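Long-range contact in uncharacterized protein AF0587 (Archaeoglobus fulgidus DSM 4304, PDB 2Q07), which is of unknown function but is the C-terminal, PUA-containing part of a protein that probably binds RNA in archaeosine tRNA modification: residues A[28-33]-A[112-117]. Sequence-based numbering, arbitrary orientation.
Sequences FSDTVL and GFRKVV
The Phe113 ring lies with one face on Val32, whose CB stands 3.5 Å from the ring centroid and only 3° off the ring normal, a CH-pi contact; Asp30 C approaches the rim of the ring almost level with it. Both methyls share the face, CG1 towards CD1 and CG2 towards CZ. With chi1 at -55°, CG stands anti to Phe113's own carbonyl carbon, beside the backbone N, which carries the ring over Val32. The ring is also touched by Tyr25 and Pro27 from loops and by Asn61 of strand 61-65. The second flat group, the Arg114 guanidinium, takes part in a salt bridge, offering NH1 nearly in its own plane to Asp30 OD2 at 2.6 Å. It meets that oxygen from 43° above the carboxylate plane, the two planes being moderately tilted. Asp30 also uses its backbone, O accepting from Arg114 N at 2.8 Å and, weakly, from Lys115 N. From Thr31 and Lys115 onward, strands 31-36 and 115-118 pair in parallel within the five-stranded sheet of the DUF5591 region, flanked by 61-65 and 138-141. The register rests on two straight bonds, Val32 N to Lys115 O (3.1 Å) and Val117 N to Val32 O (2.9 Å). Replacing Phe113 with an alanine would probably leave Val32 without its aromatic cover and open a gap beside the start of strand 31-36. On the Val32 face, CG1 also packs against Val116 CG2 at 3.8 Å. Thr31, Leu33, Lys115 and Val117 occupy the opposite face, where Leu33 CD1 lies 4.0 Å from Val117 CG1, both residues touching Leu156 of helix 150-160, while Lys115 NZ forms a salt bridge with Glu159.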
loop_
_atom_site.group_PDB
_atom_site.type_symbol
_atom_site.label_atom_id
_atom_site.label_comp_id
_atom_site.label_asym_id
_atom_site.label_seq_id
_atom_site.Cartn_x
_atom_site.Cartn_y
_atom_site.Cartn_z
ATOM N N PHE A 28 -10.769 -6.846 5.679
ATOM C CA PHE A 28 -10.960 -7.455 6.988
ATOM C C PHE A 28 -12.412 -7.236 7.420
ATOM O O PHE A 28 -12.820 -7.649 8.510
ATOM C CB PHE A 28 -10.005 -6.829 8.006
ATOM C CG PHE A 28 -10.173 -5.342 8.165
ATOM C CD1 PHE A 28 -11.198 -4.818 8.960
ATOM C CD2 PHE A 28 -9.306 -4.463 7.529
ATOM C CE1 PHE A 28 -11.348 -3.444 9.118
ATOM C CE2 PHE A 28 -9.446 -3.083 7.680
ATOM C CZ PHE A 28 -10.466 -2.570 8.476
ATOM N N SER A 29 -13.191 -6.609 6.538
ATOM C CA SER A 29 -14.595 -6.290 6.814
ATOM C C SER A 29 -15.473 -6.592 5.603
ATOM O O SER A 29 -14.980 -6.707 4.487
ATOM C CB SER A 29 -14.709 -4.800 7.170
ATOM O OG SER A 29 -16.060 -4.372 7.283
ATOM N N ASP A 30 -16.778 -6.707 5.826
ATOM C CA ASP A 30 -17.717 -6.982 4.748
ATOM C C ASP A 30 -18.297 -5.662 4.254
ATOM O O ASP A 30 -19.078 -5.628 3.302
ATOM C CB ASP A 30 -18.840 -7.892 5.245
ATOM C CG ASP A 30 -19.682 -7.242 6.330
ATOM O OD1 ASP A 30 -19.144 -6.435 7.111
ATOM O OD2 ASP A 30 -20.886 -7.547 6.414
ATOM N N THR A 31 -17.909 -4.576 4.914
ATOM C CA THR A 31 -18.370 -3.242 4.547
ATOM C C THR A 31 -17.174 -2.362 4.188
ATOM O O THR A 31 -16.117 -2.462 4.803
ATOM C CB THR A 31 -19.152 -2.586 5.716
ATOM O OG1 THR A 31 -20.351 -3.330 5.954
ATOM C CG2 THR A 31 -19.521 -1.142 5.390
ATOM N N VAL A 32 -17.331 -1.516 3.174
ATOM C CA VAL A 32 -16.249 -0.616 2.794
ATOM C C VAL A 32 -16.745 0.828 2.771
ATOM O O VAL A 32 -17.789 1.133 2.188
ATOM C CB VAL A 32 -15.650 -0.962 1.411
ATOM C CG1 VAL A 32 -16.714 -0.846 0.320
ATOM C CG2 VAL A 32 -14.485 -0.028 1.109
ATOM N N LEU A 33 -15.985 1.705 3.415
ATOM C CA LEU A 33 -16.301 3.123 3.482
ATOM C C LEU A 33 -15.547 3.901 2.393
ATOM O O LEU A 33 -14.315 3.813 2.298
ATOM C CB LEU A 33 -15.908 3.656 4.862
ATOM C CG LEU A 33 -16.083 5.146 5.115
ATOM C CD1 LEU A 33 -17.549 5.513 4.972
ATOM C CD2 LEU A 33 -15.559 5.477 6.512
ATOM N N GLY A 112 -14.998 -8.152 -2.310
ATOM C CA GLY A 112 -16.185 -8.943 -2.024
ATOM C C GLY A 112 -17.079 -8.369 -0.940
ATOM O O GLY A 112 -17.709 -9.114 -0.193
ATOM N N PHE A 113 -17.144 -7.043 -0.863
ATOM C CA PHE A 113 -17.964 -6.372 0.137
ATOM C C PHE A 113 -19.458 -6.583 -0.108
ATOM O O PHE A 113 -19.907 -6.682 -1.252
ATOM C CB PHE A 113 -17.665 -4.872 0.147
ATOM C CG PHE A 113 -16.209 -4.539 0.337
ATOM C CD1 PHE A 113 -15.436 -4.097 -0.740
ATOM C CD2 PHE A 113 -15.612 -4.666 1.586
ATOM C CE1 PHE A 113 -14.081 -3.784 -0.572
ATOM C CE2 PHE A 113 -14.264 -4.359 1.771
ATOM C CZ PHE A 113 -13.495 -3.916 0.687
ATOM N N ARG A 114 -20.225 -6.658 0.975
ATOM C CA ARG A 114 -21.668 -6.834 0.850
ATOM C C ARG A 114 -22.331 -5.467 0.868
ATOM O O ARG A 114 -23.469 -5.318 0.443
ATOM C CB ARG A 114 -22.227 -7.680 1.995
ATOM C CG ARG A 114 -22.047 -7.072 3.385
ATOM C CD ARG A 114 -22.984 -7.746 4.396
ATOM N NE ARG A 114 -24.050 -6.844 4.816
ATOM C CZ ARG A 114 -23.921 -5.927 5.769
ATOM N NH1 ARG A 114 -22.772 -5.796 6.415
ATOM N NH2 ARG A 114 -24.933 -5.125 6.061
ATOM N N LYS A 115 -21.604 -4.468 1.362
ATOM C CA LYS A 115 -22.132 -3.115 1.433
ATOM C C LYS A 115 -21.058 -2.049 1.214
ATOM O O LYS A 115 -19.933 -2.165 1.702
ATOM C CB LYS A 115 -22.813 -2.891 2.788
ATOM C CG LYS A 115 -23.667 -1.635 2.831
ATOM C CD LYS A 115 -23.088 -0.603 3.769
ATOM C CE LYS A 115 -23.359 -0.970 5.219
ATOM N NZ LYS A 115 -24.785 -0.734 5.566
ATOM N N VAL A 116 -21.422 -1.019 0.462
ATOM C CA VAL A 116 -20.537 0.093 0.156
ATOM C C VAL A 116 -21.172 1.371 0.715
ATOM O O VAL A 116 -22.268 1.746 0.305
ATOM C CB VAL A 116 -20.363 0.267 -1.388
ATOM C CG1 VAL A 116 -19.530 1.517 -1.701
ATOM C CG2 VAL A 116 -19.724 -0.960 -1.988
ATOM N N VAL A 117 -20.503 2.016 1.672
ATOM C CA VAL A 117 -20.997 3.262 2.232
ATOM C C VAL A 117 -20.232 4.410 1.582
ATOM O O VAL A 117 -19.053 4.636 1.883
ATOM C CB VAL A 117 -20.773 3.355 3.759
ATOM C CG1 VAL A 117 -21.375 4.635 4.267
ATOM C CG2 VAL A 117 -21.378 2.160 4.455
#